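Local atomic coordinates of octaprenyl-diphosphate synthase (Bacteroides thetaiotaomicron, PDB entry 3RMG), a protein that probably acts as a magnesium-dependent prenyltransferase of the FPP/GGPP synthase family, lengthening isoprenoid diphosphate chains. Residues Q211-D214 with D215-D218; T129-Y132 with E133-R136; I310-A313 with L314-Y317; F161-E164 with V165-V169. All blocks are in the same frame, centred on the assembly; numbering follows the deposited sequence.

Interaction 1 of 4, residues Q211-D214 with D215-D218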
# COMPACT_ATOMS: atom_id res chain seq x y z
N GLN A 211 23.83 5.28 2.04
CA GLN A 211 23.11 6.51 1.69
C GLN A 211 24.04 7.70 1.47
O GLN A 211 23.86 8.46 0.53
CB GLN A 211 22.10 6.88 2.77
CG GLN A 211 21.20 8.02 2.34
CD GLN A 211 20.60 7.76 0.97
OE1 GLN A 211 19.85 6.80 0.79
NE2 GLN A 211 20.94 8.61 0.01
N ILE A 212 25.03 7.86 2.34
CA ILE A 212 26.01 8.92 2.21
C ILE A 212 26.83 8.74 0.94
O ILE A 212 27.09 9.71 0.22
CB ILE A 212 26.94 8.97 3.43
CG1 ILE A 212 26.19 9.48 4.66
CG2 ILE A 212 28.11 9.87 3.16
CD1 ILE A 212 27.02 9.36 5.97
N LYS A 213 27.22 7.50 0.65
CA LYS A 213 27.89 7.19 -0.61
C LYS A 213 27.10 7.71 -1.80
O LYS A 213 27.64 8.36 -2.68
CB LYS A 213 28.11 5.68 -0.76
CG LYS A 213 29.46 5.20 -0.29
CD LYS A 213 30.52 5.35 -1.38
CE LYS A 213 31.04 6.78 -1.47
NZ LYS A 213 32.27 6.88 -2.31
N ASP A 214 25.81 7.39 -1.83
CA ASP A 214 24.94 7.84 -2.90
C ASP A 214 24.84 9.36 -3.00
O ASP A 214 24.78 9.90 -4.10
CB ASP A 214 23.53 7.27 -2.73
CG ASP A 214 23.26 6.12 -3.67
OD1 ASP A 214 24.16 5.77 -4.46
OD2 ASP A 214 22.13 5.58 -3.62
N ASP A 215 24.79 10.03 -1.86
CA ASP A 215 24.67 11.49 -1.84
C ASP A 215 25.90 12.14 -2.48
O ASP A 215 25.80 13.16 -3.15
CB ASP A 215 24.48 12.00 -0.42
CG ASP A 215 23.11 11.69 0.14
OD1 ASP A 215 22.24 11.19 -0.61
OD2 ASP A 215 22.89 11.95 1.34
N ILE A 216 27.07 11.54 -2.25
CA ILE A 216 28.30 12.03 -2.85
C ILE A 216 28.26 11.93 -4.38
O ILE A 216 28.62 12.87 -5.08
CB ILE A 216 29.51 11.27 -2.30
CG1 ILE A 216 29.87 11.80 -0.91
CG2 ILE A 216 30.69 11.38 -3.26
CD1 ILE A 216 30.78 10.88 -0.12
N PHE A 217 27.82 10.79 -4.89
CA PHE A 217 27.69 10.61 -6.33
C PHE A 217 27.02 11.79 -7.02
O PHE A 217 27.39 12.16 -8.13
CB PHE A 217 26.92 9.33 -6.66
CG PHE A 217 27.66 8.07 -6.32
CD1 PHE A 217 26.97 6.90 -6.06
CD2 PHE A 217 29.04 8.07 -6.26
CE1 PHE A 217 27.64 5.74 -5.75
CE2 PHE A 217 29.73 6.91 -5.95
CZ PHE A 217 29.02 5.74 -5.69
N ASP A 218 26.03 12.39 -6.36
CA ASP A 218 25.27 13.48 -6.97
C ASP A 218 26.12 14.71 -7.31
O ASP A 218 25.76 15.52 -8.16
CB ASP A 218 24.12 13.90 -6.07
CG ASP A 218 23.05 14.66 -6.81
OD1 ASP A 218 22.69 15.77 -6.36
OD2 ASP A 218 22.59 14.16 -7.86
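Q211 folds its amide back along the helix to D215: NE2 donates to OD1 of D215 at 3.0 Å. OD1 lies in the plane of the Q211 amide, whereas NE2 reaches it from above the carboxylate plane, and the bond is somewhat bent (N-H...O 142°). With CG opposite the backbone N (chi1 -172°), a turn at chi2 brings the amide round to the aspartate. OE1 of Q211 is held by T174, and OD2 of D215 probably by the hydroxyl of Y166. One residue on, I212 sets CG2 4.3 Å from CD1 of I216, a loose apolar contact on the flank that packs against helix 283-302. K213 contributes its carbonyl, whose O sits 3.6 Å above the centre of the F217 ring and also accepts from F217 N at 3.3 Å. D214 meets the same ring at its edge, OD1 lying 3.4 Å from F217 CD1, with carboxylate and ring planes 60° apart. At D218 the carboxylate is bonded to D232 N. The sequence D214-D215-I216-F217-D218 is a DDxxD, matching the second aspartate-rich motif of FPP/GGPP synthases, which in relatives helps bind magnesium and diphosphate.

Interaction 2 of 4, residues T129-Y132 with E133-R136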
# COMPACT_ATOMS: atom_id res chain seq x y z
N THR A 129 6.13 -15.64 6.04
CA THR A 129 7.22 -15.97 6.97
C THR A 129 6.70 -16.71 8.20
O THR A 129 7.47 -17.24 9.01
CB THR A 129 7.97 -14.73 7.54
OG1 THR A 129 7.16 -14.09 8.54
CG2 THR A 129 8.34 -13.74 6.44
N ASN A 130 5.38 -16.70 8.37
CA ASN A 130 4.78 -17.26 9.58
C ASN A 130 5.44 -16.75 10.86
O ASN A 130 5.53 -17.47 11.84
CB ASN A 130 4.81 -18.79 9.56
CG ASN A 130 4.18 -19.38 8.29
OD1 ASN A 130 3.07 -19.00 7.89
ND2 ASN A 130 4.89 -20.31 7.66
N ASN A 131 5.90 -15.50 10.84
CA ASN A 131 6.55 -14.93 12.01
C ASN A 131 5.98 -13.54 12.33
O ASN A 131 6.04 -12.64 11.50
CB ASN A 131 8.08 -14.90 11.82
CG ASN A 131 8.83 -14.39 13.04
OD1 ASN A 131 8.33 -13.54 13.79
ND2 ASN A 131 10.04 -14.89 13.24
N TYR A 132 5.42 -13.40 13.53
CA TYR A 132 4.66 -12.20 13.91
C TYR A 132 5.53 -10.96 13.96
O TYR A 132 5.14 -9.88 13.47
CB TYR A 132 3.98 -12.39 15.28
CG TYR A 132 2.68 -13.18 15.21
CD1 TYR A 132 1.57 -12.68 14.53
CD2 TYR A 132 2.57 -14.43 15.81
CE1 TYR A 132 0.39 -13.39 14.45
CE2 TYR A 132 1.38 -15.16 15.74
CZ TYR A 132 0.30 -14.63 15.06
OH TYR A 132 -0.87 -15.35 14.99
N GLU A 133 6.70 -11.12 14.56
CA GLU A 133 7.64 -10.03 14.72
C GLU A 133 8.03 -9.49 13.36
O GLU A 133 8.13 -8.28 13.16
CB GLU A 133 8.86 -10.52 15.48
CG GLU A 133 8.47 -11.23 16.77
CD GLU A 133 9.55 -11.14 17.83
OE1 GLU A 133 10.01 -10.02 18.11
OE2 GLU A 133 9.92 -12.20 18.38
N ILE A 134 8.20 -10.40 12.42
CA ILE A 134 8.61 -9.99 11.10
C ILE A 134 7.44 -9.27 10.46
O ILE A 134 7.62 -8.28 9.76
CB ILE A 134 9.05 -11.19 10.25
CG1 ILE A 134 10.41 -11.70 10.74
CG2 ILE A 134 9.09 -10.80 8.81
CD1 ILE A 134 10.86 -13.02 10.09
N ILE A 135 6.24 -9.78 10.71
CA ILE A 135 5.05 -9.11 10.23
C ILE A 135 4.95 -7.72 10.87
O ILE A 135 4.72 -6.72 10.20
CB ILE A 135 3.79 -9.95 10.50
CG1 ILE A 135 3.86 -11.25 9.67
CG2 ILE A 135 2.54 -9.16 10.15
CD1 ILE A 135 2.77 -12.26 9.95
N ARG A 136 5.15 -7.67 12.18
CA ARG A 136 5.19 -6.40 12.88
C ARG A 136 6.25 -5.48 12.28
O ARG A 136 5.99 -4.30 12.05
CB ARG A 136 5.45 -6.63 14.36
CG ARG A 136 4.89 -5.55 15.26
CD ARG A 136 4.24 -6.17 16.49
NE ARG A 136 4.98 -7.34 16.96
CZ ARG A 136 4.45 -8.35 17.64
NH1 ARG A 136 3.16 -8.34 17.95
NH2 ARG A 136 5.20 -9.37 18.02
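This is a helix N-cap at the short loop between helix 102-128 and helix 132-154, in which N131 caps the second helix by weak bonds from the amides of E133 and I134. Its OD1 accepts from E133 N at 3.0 Å and from I134 N at 3.4 Å; CG anti to the backbone N (chi1 -177°) carries the carboxamide forward over them. The I134 side chain crosses the same carboxamide at about a right angle, CD1 resting 3.8 Å from N131 ND2. T129 prepares the cap through an ST turn, its OG1 accepting from N131 N at 3.0 Å while I134 CG2 packs 3.8 Å from that oxygen. OG1 is also hydrogen-bonded to A126 O in the preceding helix. A valine at T129 would probably cost this bond, leave N131 N without its acceptor and free the capping asparagine to shift. Further on, R136 N bonds to Y132 O at only 2.6 Å, and this carbonyl O also stands over one face of the R136 guanidinium, toward its rim. T129 packs on helix 67-90 and I134 on helix 174-188. The other flank meets the second subunit, where Y132 stacks on Y132 of that subunit and R136 forms a salt bridge with its E127.

Interaction 3 of 4, residues I310-A313 with L314-Y317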
# COMPACT_ATOMS: atom_id res chain seq x y z
N ILE A 310 31.26 -16.19 6.60
CA ILE A 310 30.16 -15.23 6.59
C ILE A 310 30.63 -13.85 7.10
O ILE A 310 30.39 -12.83 6.45
CB ILE A 310 28.93 -15.73 7.38
CG1 ILE A 310 28.39 -17.01 6.76
CG2 ILE A 310 27.83 -14.68 7.35
CD1 ILE A 310 28.22 -16.94 5.24
N CYS A 311 31.33 -13.84 8.23
CA CYS A 311 31.93 -12.60 8.73
C CYS A 311 32.81 -11.97 7.65
O CYS A 311 32.73 -10.77 7.40
CB CYS A 311 32.76 -12.84 10.00
SG CYS A 311 33.04 -11.36 11.08
N LEU A 312 33.62 -12.78 6.99
CA LEU A 312 34.55 -12.27 5.97
C LEU A 312 33.75 -11.71 4.79
O LEU A 312 34.08 -10.66 4.23
CB LEU A 312 35.50 -13.39 5.51
CG LEU A 312 36.27 -13.18 4.19
CD1 LEU A 312 37.02 -11.89 4.20
CD2 LEU A 312 37.22 -14.34 3.91
N ALA A 313 32.68 -12.41 4.44
CA ALA A 313 31.81 -11.96 3.36
C ALA A 313 31.19 -10.59 3.67
O ALA A 313 31.15 -9.71 2.81
CB ALA A 313 30.73 -13.01 3.07
N LEU A 314 30.73 -10.41 4.90
CA LEU A 314 30.18 -9.12 5.36
C LEU A 314 31.22 -7.99 5.37
O LEU A 314 30.93 -6.87 4.95
CB LEU A 314 29.58 -9.27 6.76
CG LEU A 314 28.17 -9.84 6.73
CD1 LEU A 314 27.79 -10.39 8.07
CD2 LEU A 314 27.18 -8.75 6.24
N ARG A 315 32.43 -8.27 5.85
CA ARG A 315 33.45 -7.24 5.79
C ARG A 315 33.71 -6.83 4.34
O ARG A 315 33.83 -5.65 4.06
CB ARG A 315 34.74 -7.67 6.49
CG ARG A 315 34.56 -7.89 7.99
CD ARG A 315 35.87 -7.89 8.74
NE ARG A 315 36.87 -8.77 8.15
CZ ARG A 315 36.91 -10.09 8.29
NH1 ARG A 315 37.89 -10.79 7.73
NH2 ARG A 315 35.97 -10.72 8.98
N THR A 316 33.77 -7.79 3.43
CA THR A 316 33.98 -7.50 2.01
C THR A 316 32.78 -6.75 1.42
O THR A 316 32.93 -5.82 0.65
CB THR A 316 34.23 -8.78 1.18
OG1 THR A 316 35.22 -9.59 1.81
CG2 THR A 316 34.70 -8.44 -0.23
N TYR A 317 31.58 -7.18 1.75
CA TYR A 317 30.38 -6.44 1.37
C TYR A 317 30.52 -4.96 1.77
O TYR A 317 30.28 -4.06 0.97
CB TYR A 317 29.20 -7.06 2.10
CG TYR A 317 27.84 -6.45 1.84
CD1 TYR A 317 26.99 -6.99 0.87
CD2 TYR A 317 27.38 -5.38 2.59
CE1 TYR A 317 25.73 -6.46 0.65
CE2 TYR A 317 26.13 -4.83 2.38
CZ TYR A 317 25.30 -5.38 1.41
OH TYR A 317 24.05 -4.85 1.21
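Helix 309-323, close to the C-terminus, holds this contact, where T316 takes L312 O with two donors at once. The hydroxyl OG1 donates to L312 O at 2.9 Å and the backbone N of T316 to the same oxygen at 3.0 Å, the two arriving from opposite faces of the carbonyl plane. The buried hydroxyl is thereby satisfied within its own helix, a common arrangement for a helical threonine; it needs OG1 beside the backbone N (chi1 -49°), which turns it back toward the preceding turn. L312 lies alongside T316, pointing the same way, with CD1 3.8 Å from OG1 of T316. The same methyl CD1 stands 3.8 Å from NH1 of R315, whose side chain crosses that of L312 at about a right angle. A bend at chi3 (-49°) folds the R315 guanidinium back over the helix: one face looks onto L312 CA, and C311 SG lies at its edge, in plane, 3.7 Å from NH2. D307 fixes this end by a salt bridge to NH2. Apolar contact on another side is slight, I310 CG2 reaching L314 CD1 at 4.4 Å. Around the helix, I310, A313 and Y317 lean on helix 50-62, where the Y317 hydroxyl bonds to M50 O, while T316 packs against helix 5-10 at the N-terminal end of the chain.

Interaction 4 of 4, residues F161-E164 with V165-V169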
# COMPACT_ATOMS: atom_id res chain seq x y z
N PHE A 161 19.85 22.82 8.21
CA PHE A 161 21.24 22.93 7.79
C PHE A 161 22.18 22.20 8.75
O PHE A 161 23.40 22.33 8.65
CB PHE A 161 21.65 24.40 7.69
CG PHE A 161 20.62 25.26 7.04
CD1 PHE A 161 19.45 25.60 7.71
CD2 PHE A 161 20.82 25.75 5.75
CE1 PHE A 161 18.50 26.40 7.11
CE2 PHE A 161 19.87 26.55 5.14
CZ PHE A 161 18.70 26.88 5.82
N SER A 162 21.60 21.45 9.67
CA SER A 162 22.36 20.62 10.59
C SER A 162 22.52 19.22 10.01
O SER A 162 21.61 18.69 9.36
CB SER A 162 21.63 20.53 11.93
OG SER A 162 20.32 20.01 11.73
N GLU A 163 23.68 18.61 10.24
CA GLU A 163 23.86 17.21 9.93
C GLU A 163 22.79 16.42 10.68
O GLU A 163 22.13 15.54 10.12
CB GLU A 163 25.25 16.75 10.33
CG GLU A 163 26.38 17.64 9.85
CD GLU A 163 27.74 17.03 10.10
OE1 GLU A 163 27.89 16.30 11.11
OE2 GLU A 163 28.67 17.26 9.30
N GLU A 164 22.58 16.76 11.95
CA GLU A 164 21.60 16.05 12.76
C GLU A 164 20.31 15.81 12.00
O GLU A 164 19.77 14.70 12.01
CB GLU A 164 21.32 16.78 14.08
CG GLU A 164 22.47 16.74 15.08
CD GLU A 164 23.59 17.71 14.73
OE1 GLU A 164 24.66 17.65 15.37
OE2 GLU A 164 23.39 18.54 13.81
N VAL A 165 19.79 16.82 11.33
CA VAL A 165 18.55 16.62 10.60
C VAL A 165 18.77 15.69 9.41
O VAL A 165 17.89 14.91 9.03
CB VAL A 165 17.94 17.95 10.13
CG1 VAL A 165 16.64 17.70 9.37
CG2 VAL A 165 17.70 18.87 11.33
N TYR A 166 19.95 15.79 8.81
CA TYR A 166 20.29 15.00 7.65
C TYR A 166 20.33 13.51 8.00
O TYR A 166 19.79 12.67 7.28
CB TYR A 166 21.64 15.46 7.14
CG TYR A 166 22.32 14.57 6.13
CD1 TYR A 166 21.79 14.40 4.85
CD2 TYR A 166 23.52 13.94 6.43
CE1 TYR A 166 22.44 13.60 3.91
CE2 TYR A 166 24.17 13.15 5.50
CZ TYR A 166 23.63 12.98 4.25
OH TYR A 166 24.28 12.19 3.33
N PHE A 167 20.98 13.21 9.12
CA PHE A 167 21.14 11.84 9.59
C PHE A 167 19.85 11.24 10.10
O PHE A 167 19.56 10.07 9.88
CB PHE A 167 22.20 11.79 10.68
CG PHE A 167 23.58 11.85 10.15
CD1 PHE A 167 24.41 12.90 10.47
CD2 PHE A 167 24.04 10.87 9.30
CE1 PHE A 167 25.69 12.95 9.97
CE2 PHE A 167 25.31 10.91 8.79
CZ PHE A 167 26.14 11.95 9.13
N ASP A 168 19.07 12.07 10.78
CA ASP A 168 17.76 11.65 11.24
C ASP A 168 16.91 11.17 10.07
O ASP A 168 16.23 10.16 10.17
CB ASP A 168 17.05 12.79 11.96
CG ASP A 168 15.83 12.32 12.70
OD1 ASP A 168 15.94 11.33 13.45
OD2 ASP A 168 14.75 12.93 12.52
N VAL A 169 16.95 11.90 8.96
CA VAL A 169 16.17 11.55 7.78
C VAL A 169 16.64 10.23 7.16
O VAL A 169 15.82 9.38 6.79
CB VAL A 169 16.28 12.65 6.69
CG1 VAL A 169 15.58 12.20 5.41
CG2 VAL A 169 15.73 13.98 7.21
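E163 and F167, one helical turn apart, lie side by side and point the same way, with CB of E163 3.8 Å from CE1 of the ring. The carboxylate stands almost perpendicular to the ring (planes 84° apart), its OE1 coming no closer than 4.2 Å to CE1. The ring is drawn back along the helix because CG lies beside the backbone N (chi1 -78°), which puts CD1 3.5 Å from E163 O; that oxygen also accepts from F167 N at 2.8 Å. CB of Y166 lies 3.0 Å from the same oxygen, and CD2 of Y166 stands 4.0 Å above the centre of the F167 ring, covering one face. An alanine in place of F167 would probably open a gap beside CB of E163 and leave the Y166 ring without this neighbour to steady it. Behind this group, S162 is the N-cap of helix 163-172: its OG accepts from V165 N at 3.3 Å, although the hydroxyl is crowded in the model and its exact place is doubtful. D168 N, bonded to E164 O, carries the helical pattern on. Outward, E163, Y166 and F167 all rest on L240 of helix 240-249, and Y166 and F167 also touch I212 of helix 193-217, where the tyrosine hydroxyl finds its partner D215.

In the fold
Along the chain the order is interaction 2, 4, 1 and 3, each a local contact within or at the start of a helix of this all-helical fold. Only interactions 1 and 4 touch: their centres are 15 Å apart, and Y166 and F167 of helix 163-172 meet I212 and D215 of helix 193-217, so the helix capped by S162 backs directly onto the DDxxD segment. Interaction 2 lies on the other side of the chain's centre, about 32 Å from interaction 1 between centres, and faces the second subunit. Interaction 3, near the C-terminus, stays about 9 Å from interaction 1 at the nearest atoms. The probable metal-binding region and the dimer contact are thus well separated.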